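Biotin transporter BioY (Lactococcus lactis subsp. cremoris, PDB 4DVE) binds biotin as the membrane-embedded S component of an ECF-type ABC transporter and probably works with the energy-coupling complex to take the vitamin up. Local coordinates at residues K18-Y22 / G192-Y196; N52-M57 / K176-T180; L112-L117 / I134-G139. All blocks are in the same frame, centred on the assembly; numbering follows the deposited sequence.

Interaction 1: residues K18-Y22 / G192-Y196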
ATOM      1  N   LYS A  18     -18.531  12.217   2.638  1.00 42.29           N
ATOM      2  CA  LYS A  18     -17.391  11.851   3.497  1.00 44.41           C
ATOM      3  C   LYS A  18     -16.474  10.817   2.877  1.00 39.38           C
ATOM      4  O   LYS A  18     -15.254  10.958   2.918  1.00 38.40           O
ATOM      5  CB  LYS A  18     -17.855  11.305   4.850  1.00 50.73           C
ATOM      6  CG  LYS A  18     -17.582  12.241   6.015  1.00 58.21           C
ATOM      7  CD  LYS A  18     -18.841  12.816   6.637  1.00 63.36           C
ATOM      8  CE  LYS A  18     -19.591  11.780   7.464  1.00 67.66           C
ATOM      9  NZ  LYS A  18     -20.748  12.358   8.223  1.00 68.93           N
ATOM     10  N   THR A  19     -17.075   9.781   2.306  1.00 37.25           N
ATOM     11  CA  THR A  19     -16.350   8.690   1.681  1.00 35.95           C
ATOM     12  C   THR A  19     -15.564   9.187   0.444  1.00 36.73           C
ATOM     13  O   THR A  19     -14.407   8.849   0.264  1.00 35.38           O
ATOM     14  CB  THR A  19     -17.319   7.539   1.308  1.00 37.23           C
ATOM     15  OG1 THR A  19     -18.036   7.125   2.481  1.00 36.59           O
ATOM     16  CG2 THR A  19     -16.542   6.337   0.718  1.00 35.22           C
ATOM     17  N   LEU A  20     -16.190  10.036  -0.358  1.00 38.42           N
ATOM     18  CA  LEU A  20     -15.514  10.689  -1.465  1.00 37.96           C
ATOM     19  C   LEU A  20     -14.316  11.512  -1.001  1.00 37.18           C
ATOM     20  O   LEU A  20     -13.208  11.369  -1.540  1.00 34.73           O
ATOM     21  CB  LEU A  20     -16.493  11.565  -2.238  1.00 38.32           C
ATOM     22  CG  LEU A  20     -15.891  12.370  -3.399  1.00 40.93           C
ATOM     23  CD1 LEU A  20     -15.367  11.408  -4.463  1.00 41.31           C
ATOM     24  CD2 LEU A  20     -16.889  13.347  -4.003  1.00 42.47           C
ATOM     25  N   THR A  21     -14.537  12.344   0.013  1.00 36.52           N
ATOM     26  CA  THR A  21     -13.483  13.185   0.594  1.00 37.58           C
ATOM     27  C   THR A  21     -12.287  12.379   1.095  1.00 37.34           C
ATOM     28  O   THR A  21     -11.145  12.642   0.703  1.00 34.80           O
ATOM     29  CB  THR A  21     -14.056  14.059   1.744  1.00 40.02           C
ATOM     30  OG1 THR A  21     -15.048  14.920   1.200  1.00 40.43           O
ATOM     31  CG2 THR A  21     -12.967  14.913   2.442  1.00 40.38           C
ATOM     32  N   TYR A  22     -12.564  11.377   1.926  1.00 36.58           N
ATOM     33  CA  TYR A  22     -11.529  10.487   2.468  1.00 36.94           C
ATOM     34  C   TYR A  22     -10.802   9.668   1.407  1.00 33.92           C
ATOM     35  O   TYR A  22      -9.576   9.492   1.462  1.00 32.30           O
ATOM     36  CB  TYR A  22     -12.149   9.504   3.461  1.00 39.93           C
ATOM     37  CG  TYR A  22     -12.742  10.083   4.732  1.00 46.10           C
ATOM     38  CD1 TYR A  22     -12.339  11.318   5.250  1.00 50.91           C
ATOM     39  CD2 TYR A  22     -13.671   9.337   5.455  1.00 49.81           C
ATOM     40  CE1 TYR A  22     -12.879  11.804   6.449  1.00 54.62           C
ATOM     41  CE2 TYR A  22     -14.186   9.788   6.651  1.00 53.58           C
ATOM     42  CZ  TYR A  22     -13.793  11.018   7.149  1.00 56.28           C
ATOM     43  OH  TYR A  22     -14.358  11.429   8.337  1.00 60.06           O
ATOM     44  N   GLY A 192     -15.678   7.183  13.360  1.00 63.67           N
ATOM     45  CA  GLY A 192     -15.527   8.064  12.176  1.00 61.44           C
ATOM     46  C   GLY A 192     -15.185   7.237  10.910  1.00 55.93           C
ATOM     47  O   GLY A 192     -15.527   7.605   9.794  1.00 56.34           O
ATOM     48  N   PHE A 193     -14.519   6.108  11.106  1.00 46.93           N
ATOM     49  CA  PHE A 193     -14.187   5.188  10.010  1.00 45.01           C
ATOM     50  C   PHE A 193     -14.885   3.859  10.185  1.00 43.42           C
ATOM     51  O   PHE A 193     -14.695   2.929   9.405  1.00 41.29           O
ATOM     52  CB  PHE A 193     -12.678   5.049   9.948  1.00 44.47           C
ATOM     53  CG  PHE A 193     -12.020   6.294   9.470  1.00 43.83           C
ATOM     54  CD1 PHE A 193     -11.597   7.263  10.368  1.00 47.13           C
ATOM     55  CD2 PHE A 193     -11.917   6.545   8.127  1.00 42.56           C
ATOM     56  CE1 PHE A 193     -11.014   8.432   9.915  1.00 47.07           C
ATOM     57  CE2 PHE A 193     -11.338   7.710   7.662  1.00 44.20           C
ATOM     58  CZ  PHE A 193     -10.891   8.662   8.562  1.00 45.97           C
ATOM     59  N   GLU A 194     -15.735   3.823  11.205  1.00 42.33           N
ATOM     60  CA  GLU A 194     -16.481   2.652  11.621  1.00 46.22           C
ATOM     61  C   GLU A 194     -17.394   2.123  10.505  1.00 45.41           C
ATOM     62  O   GLU A 194     -17.581   0.904  10.373  1.00 43.01           O
ATOM     63  CB  GLU A 194     -17.266   3.045  12.894  1.00 52.91           C
ATOM     64  CG  GLU A 194     -18.584   2.358  13.144  1.00 58.00           C
ATOM     65  CD  GLU A 194     -19.704   2.757  12.210  1.00 56.02           C
ATOM     66  OE1 GLU A 194     -19.910   3.957  11.920  1.00 57.52           O
ATOM     67  OE2 GLU A 194     -20.408   1.824  11.767  1.00 58.80           O
ATOM     68  N   LEU A 195     -17.928   3.035   9.688  1.00 42.71           N
ATOM     69  CA  LEU A 195     -18.791   2.689   8.556  1.00 43.69           C
ATOM     70  C   LEU A 195     -18.112   1.638   7.655  1.00 42.75           C
ATOM     71  O   LEU A 195     -18.780   0.726   7.160  1.00 41.70           O
ATOM     72  CB  LEU A 195     -19.103   3.945   7.712  1.00 43.89           C
ATOM     73  CG  LEU A 195     -20.037   3.868   6.486  1.00 45.58           C
ATOM     74  CD1 LEU A 195     -21.397   3.286   6.858  1.00 44.46           C
ATOM     75  CD2 LEU A 195     -20.203   5.232   5.785  1.00 43.89           C
ATOM     76  N   TYR A 196     -16.799   1.774   7.451  1.00 39.67           N
ATOM     77  CA  TYR A 196     -16.087   0.934   6.473  1.00 38.77           C
ATOM     78  C   TYR A 196     -15.788  -0.482   6.963  1.00 39.19           C
ATOM     79  O   TYR A 196     -15.340  -1.317   6.175  1.00 41.55           O
ATOM     80  CB  TYR A 196     -14.809   1.654   5.975  1.00 37.39           C
ATOM     81  CG  TYR A 196     -15.152   3.061   5.544  1.00 37.35           C
ATOM     82  CD1 TYR A 196     -16.061   3.292   4.514  1.00 37.25           C
ATOM     83  CD2 TYR A 196     -14.706   4.159   6.271  1.00 39.42           C
ATOM     84  CE1 TYR A 196     -16.464   4.587   4.186  1.00 37.75           C
ATOM     85  CE2 TYR A 196     -15.114   5.455   5.957  1.00 41.25           C
ATOM     86  CZ  TYR A 196     -15.981   5.674   4.906  1.00 38.67           C
ATOM     87  OH  TYR A 196     -16.377   6.978   4.594  1.00 41.08           O
TER
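The C-terminal tail that follows helix 170-189 folds back against the first half of helix 13-33, so that the two ends of the BioY chain meet through three aromatic rings and one threonine. At the centre, Tyr196, on a short 3-10 turn, reaches out to Thr19 with its phenol, and Tyr196 OH lies 2.7 Å from Thr19 OG1 in a hydrogen bond. The threonine oxygen sits at the edge of the tyrosine ring, close to its plane. Thr19 has OG1 beside its own backbone N and anti to its carbonyl carbon (chi1 -56°), which turns the oxygen back along the helix to Gln15 O, its strongest polar partner. The tail tyrosine thus bonds to a hydroxyl that is already engaged with the preceding turn of its helix, while Thr19 CG2 rests 3.9 Å from Tyr196 CE1.

One turn further on, Tyr22 meets Phe193 in an offset stack, the centroids 4.7 Å apart and the planes inclined by 30°. The contact is uneven: Phe193 CE2 lies over one face of the Tyr22 ring near its rim, 3.6 Å from Tyr22 CD2. The same corner of Tyr22 also approaches the other tail aromatic, with CD2 3.7 Å from Tyr196 OH and the two side chains nearly at right angles. Replacing Tyr22 by alanine would probably leave Phe193 without its stacking partner, free to turn, and open a gap beside the Tyr196 hydroxyl.

Within the tail, a backbone bond from Tyr196 N to Phe193 O closes the turn that brings both aromatic residues to the same helix. Helix 52-80 borders the contact: Leu62 touches both Tyr22 and Tyr196, and Tyr66 packs on Thr19, which Met11 of the N-terminal loop also touches.

Interaction 2: residues N52-M57 / K176-T180. With BTN (biotin), chain D.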
ATOM      1  N   ASN A  52       4.901   3.111  -0.636  1.00 32.73           N
ATOM      2  CA  ASN A  52       4.195   1.918  -0.232  1.00 31.43           C
ATOM      3  C   ASN A  52       3.530   2.024   1.152  1.00 31.03           C
ATOM      4  O   ASN A  52       2.583   1.300   1.434  1.00 30.12           O
ATOM      5  CB  ASN A  52       5.049   0.644  -0.365  1.00 31.61           C
ATOM      6  CG  ASN A  52       6.269   0.655   0.514  1.00 31.60           C
ATOM      7  OD1 ASN A  52       6.937   1.682   0.635  1.00 30.59           O
ATOM      8  ND2 ASN A  52       6.587  -0.504   1.120  1.00 30.93           N
HETATM    9  N   MSE A  53       3.973   2.945   2.000  1.00 31.21           N
HETATM   10  CA  MSE A  53       3.294   3.161   3.282  1.00 33.07           C
HETATM   11  C   MSE A  53       1.828   3.584   3.097  1.00 33.26           C
HETATM   12  O   MSE A  53       0.924   3.175   3.871  1.00 31.78           O
HETATM   13  CB  MSE A  53       4.060   4.216   4.080  1.00 35.06           C
HETATM   14  CG  MSE A  53       3.404   4.423   5.450  1.00 39.93           C
HETATM   15 SE   MSE A  53       4.485   5.624   6.591  0.67 38.62          SE
HETATM   16  CE  MSE A  53       4.057   7.295   5.651  1.00 50.64           C
ATOM     17  N   GLY A  54       1.579   4.457   2.123  1.00 31.65           N
ATOM     18  CA  GLY A  54       0.216   4.932   1.872  1.00 32.72           C
ATOM     19  C   GLY A  54      -0.698   3.794   1.415  1.00 31.77           C
ATOM     20  O   GLY A  54      -1.899   3.788   1.710  1.00 31.60           O
ATOM     21  N   ILE A  55      -0.121   2.869   0.654  1.00 30.06           N
ATOM     22  CA  ILE A  55      -0.808   1.686   0.206  1.00 31.36           C
ATOM     23  C   ILE A  55      -1.230   0.852   1.413  1.00 30.98           C
ATOM     24  O   ILE A  55      -2.326   0.318   1.438  1.00 31.33           O
ATOM     25  CB  ILE A  55       0.064   0.795  -0.716  1.00 31.09           C
ATOM     26  CG1 ILE A  55       0.620   1.593  -1.909  1.00 33.00           C
ATOM     27  CG2 ILE A  55      -0.747  -0.413  -1.197  1.00 28.57           C
ATOM     28  CD1 ILE A  55      -0.437   2.316  -2.729  1.00 32.46           C
HETATM   29  N   MSE A  56      -0.362   0.784   2.417  1.00 31.20           N
HETATM   30  CA  MSE A  56      -0.625   0.015   3.624  1.00 32.00           C
HETATM   31  C   MSE A  56      -1.741   0.598   4.447  1.00 33.17           C
HETATM   32  O   MSE A  56      -2.518  -0.150   5.068  1.00 34.11           O
HETATM   33  CB  MSE A  56       0.607  -0.027   4.535  1.00 32.50           C
HETATM   34  CG  MSE A  56       1.725  -0.835   3.945  1.00 34.25           C
HETATM   35 SE   MSE A  56       3.271  -0.861   5.181  0.82 32.36          SE
HETATM   36  CE  MSE A  56       4.716  -0.962   3.839  1.00 32.20           C
HETATM   37  N   MSE A  57      -1.811   1.926   4.502  1.00 32.46           N
HETATM   38  CA  MSE A  57      -2.811   2.622   5.316  1.00 33.18           C
HETATM   39  C   MSE A  57      -4.228   2.604   4.779  1.00 34.10           C
HETATM   40  O   MSE A  57      -5.190   2.698   5.562  1.00 34.22           O
HETATM   41  CB  MSE A  57      -2.417   4.094   5.416  1.00 35.24           C
HETATM   42  CG  MSE A  57      -1.167   4.313   6.267  1.00 38.02           C
HETATM   43 SE   MSE A  57      -0.455   6.138   5.967  0.68 39.92          SE
HETATM   44  CE  MSE A  57      -2.121   7.096   6.421  1.00 48.00           C
ATOM     45  N   LYS A 176       7.507   1.382   8.284  1.00 34.86           N
ATOM     46  CA  LYS A 176       6.289   1.872   7.607  1.00 35.67           C
ATOM     47  C   LYS A 176       5.049   1.195   8.142  1.00 34.83           C
ATOM     48  O   LYS A 176       4.038   1.846   8.311  1.00 33.67           O
ATOM     49  CB  LYS A 176       6.336   1.690   6.085  1.00 33.59           C
ATOM     50  CG  LYS A 176       7.402   2.535   5.378  1.00 35.84           C
ATOM     51  CD  LYS A 176       7.658   2.016   3.956  1.00 35.24           C
ATOM     52  CE  LYS A 176       9.107   2.129   3.522  1.00 36.55           C
ATOM     53  NZ  LYS A 176       9.343   1.468   2.213  1.00 33.81           N
ATOM     54  N   ALA A 177       5.114  -0.116   8.362  1.00 34.36           N
ATOM     55  CA  ALA A 177       3.967  -0.870   8.873  1.00 34.20           C
ATOM     56  C   ALA A 177       3.612  -0.432  10.311  1.00 36.54           C
ATOM     57  O   ALA A 177       2.418  -0.334  10.653  1.00 34.65           O
ATOM     58  CB  ALA A 177       4.235  -2.378   8.820  1.00 32.89           C
ATOM     59  N   ILE A 178       4.642  -0.179  11.138  1.00 38.66           N
ATOM     60  CA  ILE A 178       4.449   0.258  12.518  1.00 42.59           C
ATOM     61  C   ILE A 178       3.806   1.640  12.525  1.00 42.23           C
ATOM     62  O   ILE A 178       2.862   1.896  13.297  1.00 41.74           O
ATOM     63  CB  ILE A 178       5.766   0.397  13.341  1.00 43.67           C
ATOM     64  CG1 ILE A 178       6.551  -0.911  13.524  1.00 50.23           C
ATOM     65  CG2 ILE A 178       5.502   0.978  14.709  1.00 45.71           C
ATOM     66  CD1 ILE A 178       5.743  -2.160  13.683  1.00 52.80           C
ATOM     67  N   LEU A 179       4.342   2.545  11.710  1.00 41.44           N
ATOM     68  CA  LEU A 179       3.786   3.904  11.632  1.00 43.84           C
ATOM     69  C   LEU A 179       2.361   3.862  11.087  1.00 42.63           C
ATOM     70  O   LEU A 179       1.509   4.666  11.498  1.00 40.14           O
ATOM     71  CB  LEU A 179       4.654   4.816  10.749  1.00 44.94           C
ATOM     72  CG  LEU A 179       5.981   5.260  11.370  1.00 51.60           C
ATOM     73  CD1 LEU A 179       6.912   5.862  10.312  1.00 50.95           C
ATOM     74  CD2 LEU A 179       5.709   6.253  12.500  1.00 53.00           C
ATOM     75  N   THR A 180       2.121   2.948  10.138  1.00 39.42           N
ATOM     76  CA  THR A 180       0.766   2.721   9.611  1.00 39.02           C
ATOM     77  C   THR A 180      -0.228   2.398  10.733  1.00 38.02           C
ATOM     78  O   THR A 180      -1.275   3.037  10.848  1.00 37.57           O
ATOM     79  CB  THR A 180       0.731   1.615   8.531  1.00 37.15           C
ATOM     80  OG1 THR A 180       1.379   2.085   7.331  1.00 36.20           O
ATOM     81  CG2 THR A 180      -0.723   1.201   8.207  1.00 36.03           C
TER
HETATM   82  C11 BTN D 201       7.840   2.251  -8.478  1.00 46.68           C
HETATM   83  O11 BTN D 201       7.604   3.437  -8.153  1.00 51.06           O
HETATM   84  O12 BTN D 201       8.230   1.990  -9.625  1.00 50.93           O
HETATM   85  C10 BTN D 201       7.635   1.093  -7.483  1.00 39.01           C
HETATM   86  C9  BTN D 201       8.814   0.899  -6.527  1.00 35.45           C
HETATM   87  C8  BTN D 201       8.571  -0.318  -5.605  1.00 32.37           C
HETATM   88  C7  BTN D 201       9.579  -0.350  -4.445  1.00 30.76           C
HETATM   89  C2  BTN D 201       9.349  -1.512  -3.496  1.00 31.08           C
HETATM   90  S1  BTN D 201       7.802  -1.313  -2.594  0.99 30.51           S
HETATM   91  C6  BTN D 201       8.324  -2.502  -1.377  1.00 29.89           C
HETATM   92  C5  BTN D 201       9.854  -2.352  -1.193  1.00 28.81           C
HETATM   93  N1  BTN D 201      10.157  -1.409  -0.147  1.00 28.24           N
HETATM   94  C3  BTN D 201      10.766  -0.314  -0.594  1.00 30.27           C
HETATM   95  O3  BTN D 201      11.137   0.635   0.098  1.00 31.45           O
HETATM   96  N2  BTN D 201      10.923  -0.435  -1.924  1.00 29.37           N
HETATM   97  C4  BTN D 201      10.435  -1.688  -2.442  1.00 27.64           C
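Lys176 NZ is gripped from several sides at the biotin site. Across the contact it donates to Asn52 OD1 at 2.9 Å, arriving in the carbonyl plane on a lone pair, with a C=O...N angle of 116°. A weak hydrogen bond, also 2.9 Å long, runs from NZ to the ureido oxygen O3 of biotin, and the stronger partner is Asp173, which forms a salt bridge with the ammonium and also accepts a hydrogen bond from Asn52 ND2. Ile49 O is a further acceptor. With its amide engaged at both ends, Asn52 is probably fixed in rotation, and probably helps to hold the lysine that meets the ligand; the nearby Asp173 would be expected to favour the charged form of the amine. The asparagine reaches this position with CG lying between its backbone N and carbonyl carbon (chi1 62°), and its ND2 comes within 3.6 Å of biotin C6.

Behind the pocket, helices 52-80 and 170-189 run side by side in the membrane bundle of the S component, the axes of the two short segments approaching to 9.3 Å at 41°. The methionines here are selenomethionines. Met56 CE abuts Lys176 CB at 3.8 Å, its chain crossing the lysine at about a right angle, and Met56 SE lies against Ala177. From the other flank Met53 CB faces Lys176 CB, while its selenium reaches Leu179.

Further along, Thr180 OG1 sits among Met53 CG, Met56 CB and Met57 CG, 3.5 Å from the last. That hydroxyl is satisfied inside its own helix by donating to Lys176 O at 2.8 Å from above the carbonyl plane, whereas Thr180 N reaches the same oxygen from the opposite face.

Interaction 3: residues L112-L117 / I134-G139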
ATOM      1  N   LEU A 112      -6.892  -7.064   1.006  1.00 34.07           N
ATOM      2  CA  LEU A 112      -6.464  -8.055   1.967  1.00 33.38           C
ATOM      3  C   LEU A 112      -6.430  -7.512   3.372  1.00 32.42           C
ATOM      4  O   LEU A 112      -6.952  -8.147   4.282  1.00 35.82           O
ATOM      5  CB  LEU A 112      -5.102  -8.627   1.576  1.00 31.51           C
ATOM      6  CG  LEU A 112      -5.158  -9.439   0.284  1.00 34.21           C
ATOM      7  CD1 LEU A 112      -3.739  -9.708  -0.281  1.00 32.35           C
ATOM      8  CD2 LEU A 112      -5.905 -10.753   0.512  1.00 32.82           C
ATOM      9  N   ILE A 113      -5.787  -6.370   3.574  1.00 32.27           N
ATOM     10  CA  ILE A 113      -5.700  -5.772   4.913  1.00 32.82           C
ATOM     11  C   ILE A 113      -7.117  -5.461   5.456  1.00 34.20           C
ATOM     12  O   ILE A 113      -7.472  -5.851   6.576  1.00 35.99           O
ATOM     13  CB  ILE A 113      -4.816  -4.504   4.916  1.00 32.33           C
ATOM     14  CG1 ILE A 113      -3.335  -4.896   4.706  1.00 33.46           C
ATOM     15  CG2 ILE A 113      -4.991  -3.727   6.223  1.00 31.07           C
ATOM     16  CD1 ILE A 113      -2.360  -3.720   4.653  1.00 32.29           C
ATOM     17  N   GLY A 114      -7.926  -4.798   4.638  1.00 34.78           N
ATOM     18  CA  GLY A 114      -9.290  -4.409   5.030  1.00 35.07           C
ATOM     19  C   GLY A 114     -10.174  -5.615   5.333  1.00 35.84           C
ATOM     20  O   GLY A 114     -10.943  -5.621   6.315  1.00 35.06           O
ATOM     21  N   PHE A 115     -10.075  -6.628   4.482  1.00 35.79           N
ATOM     22  CA  PHE A 115     -10.832  -7.859   4.654  1.00 40.05           C
ATOM     23  C   PHE A 115     -10.538  -8.580   5.986  1.00 42.53           C
ATOM     24  O   PHE A 115     -11.460  -9.031   6.673  1.00 39.97           O
ATOM     25  CB  PHE A 115     -10.548  -8.834   3.506  1.00 41.77           C
ATOM     26  CG  PHE A 115     -11.300 -10.131   3.630  1.00 45.19           C
ATOM     27  CD1 PHE A 115     -12.593 -10.249   3.136  1.00 48.55           C
ATOM     28  CD2 PHE A 115     -10.718 -11.230   4.239  1.00 46.47           C
ATOM     29  CE1 PHE A 115     -13.302 -11.447   3.271  1.00 50.99           C
ATOM     30  CE2 PHE A 115     -11.415 -12.422   4.379  1.00 48.79           C
ATOM     31  CZ  PHE A 115     -12.714 -12.528   3.899  1.00 50.86           C
ATOM     32  N   PHE A 116      -9.259  -8.719   6.333  1.00 39.04           N
ATOM     33  CA  PHE A 116      -8.912  -9.409   7.565  1.00 40.31           C
ATOM     34  C   PHE A 116      -9.112  -8.562   8.824  1.00 40.43           C
ATOM     35  O   PHE A 116      -9.437  -9.120   9.900  1.00 39.49           O
ATOM     36  CB  PHE A 116      -7.521 -10.039   7.481  1.00 40.85           C
ATOM     37  CG  PHE A 116      -7.493 -11.269   6.626  1.00 44.34           C
ATOM     38  CD1 PHE A 116      -8.079 -12.460   7.087  1.00 49.49           C
ATOM     39  CD2 PHE A 116      -6.989 -11.236   5.343  1.00 43.71           C
ATOM     40  CE1 PHE A 116      -8.091 -13.596   6.297  1.00 50.88           C
ATOM     41  CE2 PHE A 116      -6.995 -12.362   4.545  1.00 46.13           C
ATOM     42  CZ  PHE A 116      -7.546 -13.549   5.022  1.00 51.09           C
ATOM     43  N   LEU A 117      -8.943  -7.241   8.712  1.00 36.82           N
ATOM     44  CA  LEU A 117      -9.235  -6.350   9.838  1.00 40.91           C
ATOM     45  C   LEU A 117     -10.714  -6.459  10.226  1.00 45.13           C
ATOM     46  O   LEU A 117     -11.052  -6.525  11.410  1.00 47.64           O
ATOM     47  CB  LEU A 117      -8.930  -4.879   9.523  1.00 39.10           C
ATOM     48  CG  LEU A 117      -7.452  -4.506   9.402  1.00 41.64           C
ATOM     49  CD1 LEU A 117      -7.344  -2.998   9.117  1.00 38.73           C
ATOM     50  CD2 LEU A 117      -6.629  -4.945  10.619  1.00 38.73           C
ATOM     51  N   ILE A 134      -1.267  -8.227  10.521  1.00 37.47           N
ATOM     52  CA  ILE A 134      -2.025  -8.195   9.252  1.00 36.50           C
ATOM     53  C   ILE A 134      -1.376  -7.237   8.247  1.00 34.16           C
ATOM     54  O   ILE A 134      -1.202  -7.568   7.047  1.00 34.90           O
ATOM     55  CB  ILE A 134      -3.518  -7.843   9.488  1.00 37.44           C
ATOM     56  CG1 ILE A 134      -4.195  -8.959  10.289  1.00 40.80           C
ATOM     57  CG2 ILE A 134      -4.269  -7.598   8.165  1.00 33.67           C
ATOM     58  CD1 ILE A 134      -5.473  -8.486  10.986  1.00 43.37           C
ATOM     59  N   VAL A 135      -0.971  -6.066   8.723  1.00 32.80           N
ATOM     60  CA  VAL A 135      -0.323  -5.101   7.849  1.00 32.30           C
ATOM     61  C   VAL A 135       1.020  -5.651   7.344  1.00 32.99           C
ATOM     62  O   VAL A 135       1.331  -5.548   6.164  1.00 32.13           O
ATOM     63  CB  VAL A 135      -0.162  -3.709   8.517  1.00 32.64           C
ATOM     64  CG1 VAL A 135       0.732  -2.799   7.661  1.00 30.72           C
ATOM     65  CG2 VAL A 135      -1.542  -3.069   8.750  1.00 32.14           C
ATOM     66  N   LEU A 136       1.792  -6.270   8.229  1.00 34.25           N
ATOM     67  CA  LEU A 136       3.069  -6.895   7.855  1.00 36.76           C
ATOM     68  C   LEU A 136       2.844  -7.979   6.793  1.00 35.81           C
ATOM     69  O   LEU A 136       3.530  -8.028   5.745  1.00 33.46           O
ATOM     70  CB  LEU A 136       3.687  -7.553   9.091  1.00 41.96           C
ATOM     71  CG  LEU A 136       5.154  -7.850   9.377  1.00 50.32           C
ATOM     72  CD1 LEU A 136       5.327  -9.235  10.034  1.00 47.16           C
ATOM     73  CD2 LEU A 136       6.127  -7.605   8.241  1.00 47.31           C
ATOM     74  N   LEU A 137       1.872  -8.850   7.055  1.00 35.48           N
ATOM     75  CA  LEU A 137       1.640  -9.976   6.154  1.00 37.66           C
ATOM     76  C   LEU A 137       1.293  -9.509   4.740  1.00 34.04           C
ATOM     77  O   LEU A 137       1.878  -9.998   3.744  1.00 33.08           O
ATOM     78  CB  LEU A 137       0.563 -10.888   6.707  1.00 39.79           C
ATOM     79  CG  LEU A 137       0.416 -12.338   6.306  1.00 46.55           C
ATOM     80  CD1 LEU A 137       1.701 -13.152   6.546  1.00 49.89           C
ATOM     81  CD2 LEU A 137      -0.743 -12.923   7.144  1.00 51.33           C
ATOM     82  N   PHE A 138       0.376  -8.560   4.645  1.00 32.51           N
ATOM     83  CA  PHE A 138      -0.146  -8.176   3.336  1.00 34.03           C
ATOM     84  C   PHE A 138       0.441  -6.930   2.717  1.00 35.39           C
ATOM     85  O   PHE A 138       0.504  -6.836   1.491  1.00 40.77           O
ATOM     86  CB  PHE A 138      -1.645  -8.117   3.367  1.00 34.93           C
ATOM     87  CG  PHE A 138      -2.276  -9.421   3.755  1.00 37.86           C
ATOM     88  CD1 PHE A 138      -2.114 -10.537   2.967  1.00 39.90           C
ATOM     89  CD2 PHE A 138      -3.035  -9.526   4.906  1.00 40.74           C
ATOM     90  CE1 PHE A 138      -2.703 -11.741   3.314  1.00 43.44           C
ATOM     91  CE2 PHE A 138      -3.613 -10.729   5.267  1.00 44.02           C
ATOM     92  CZ  PHE A 138      -3.450 -11.838   4.468  1.00 45.80           C
ATOM     93  N   GLY A 139       0.878  -5.985   3.541  1.00 31.71           N
ATOM     94  CA  GLY A 139       1.514  -4.784   3.046  1.00 31.53           C
ATOM     95  C   GLY A 139       3.017  -4.919   2.851  1.00 31.24           C
ATOM     96  O   GLY A 139       3.598  -4.152   2.122  1.00 30.04           O
TER
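Aromatic contacts dominate the outer side of this antiparallel helix pair, where Phe116 and Phe138 lie with their planes almost parallel, at 10°. The rings are slid apart, with centroids 5.3 Å from one another, so they barely overlap; the approach is instead between neighbouring carbons, Phe116 CD2 coming to 3.4 Å from Phe138 CE2. Phe138 also takes part in a CH-pi contact. Leu112 CB stands over one of its faces, 3.9 Å from the ring centroid and 22° off the normal, and Leu112 CD1 continues across to Phe138 CD1. Leu137 CG lies over the opposite face, so that the ring is sandwiched between two leucines.

Aliphatic packing forms the inner side. Ile113 is a knob set into a hole made by Ile134, Val135, Phe138 and Gly139. Its CG1 is anti to the carbonyl carbon (chi1 -70°) and the chain is extended beyond it, which carries CD1 to 4.0 Å from Val135 CA, while CG1 itself rests on Phe138 CB. Gly139, with no side chain, leaves its backbone N to face Ile113 CD1. One turn back along helix 128-155, Ile134 splits its branches, CG2 facing Phe116 CB and CD1 meeting Leu117 CD2 at 3.7 Å.

Backbone geometry brings a local irregularity, a wider pi-type turn at 136-139, and Phe138 O accepts a hydrogen bond from Thr109 OG1 of helix 100-119, a polar tie between the two helices. The axes of the two short segments pass 9.4 Å apart. Helix 170-189 lies along the inner side, with Ala177 against Val135 and Arg188 against Leu117, and Phe142 of helix 128-155 extends the packing on Leu112.

How the interactions relate
Along the chain the three contacts are nested: interaction 1 joins the two ends, interaction 2 closes a loop inside it, and interaction 3 lies inside that. Interactions 2 and 3 have centres about 11 Å apart and touch, with Met56 CE 3.8 Å from Gly139 O and Ala177 CB against Val135, so helices 52-80, 100-119, 128-155 and 170-189 share one packed interior behind the biotin site. Interaction 1 stands apart, its centre about 18 Å from that of interaction 2 and 19 Å from interaction 3, where the tail after helix 170-189 meets helix 13-33. The set thus runs from the meeting of the chain ends to the helices behind the substrate pocket, with interaction 2 alone reaching biotin.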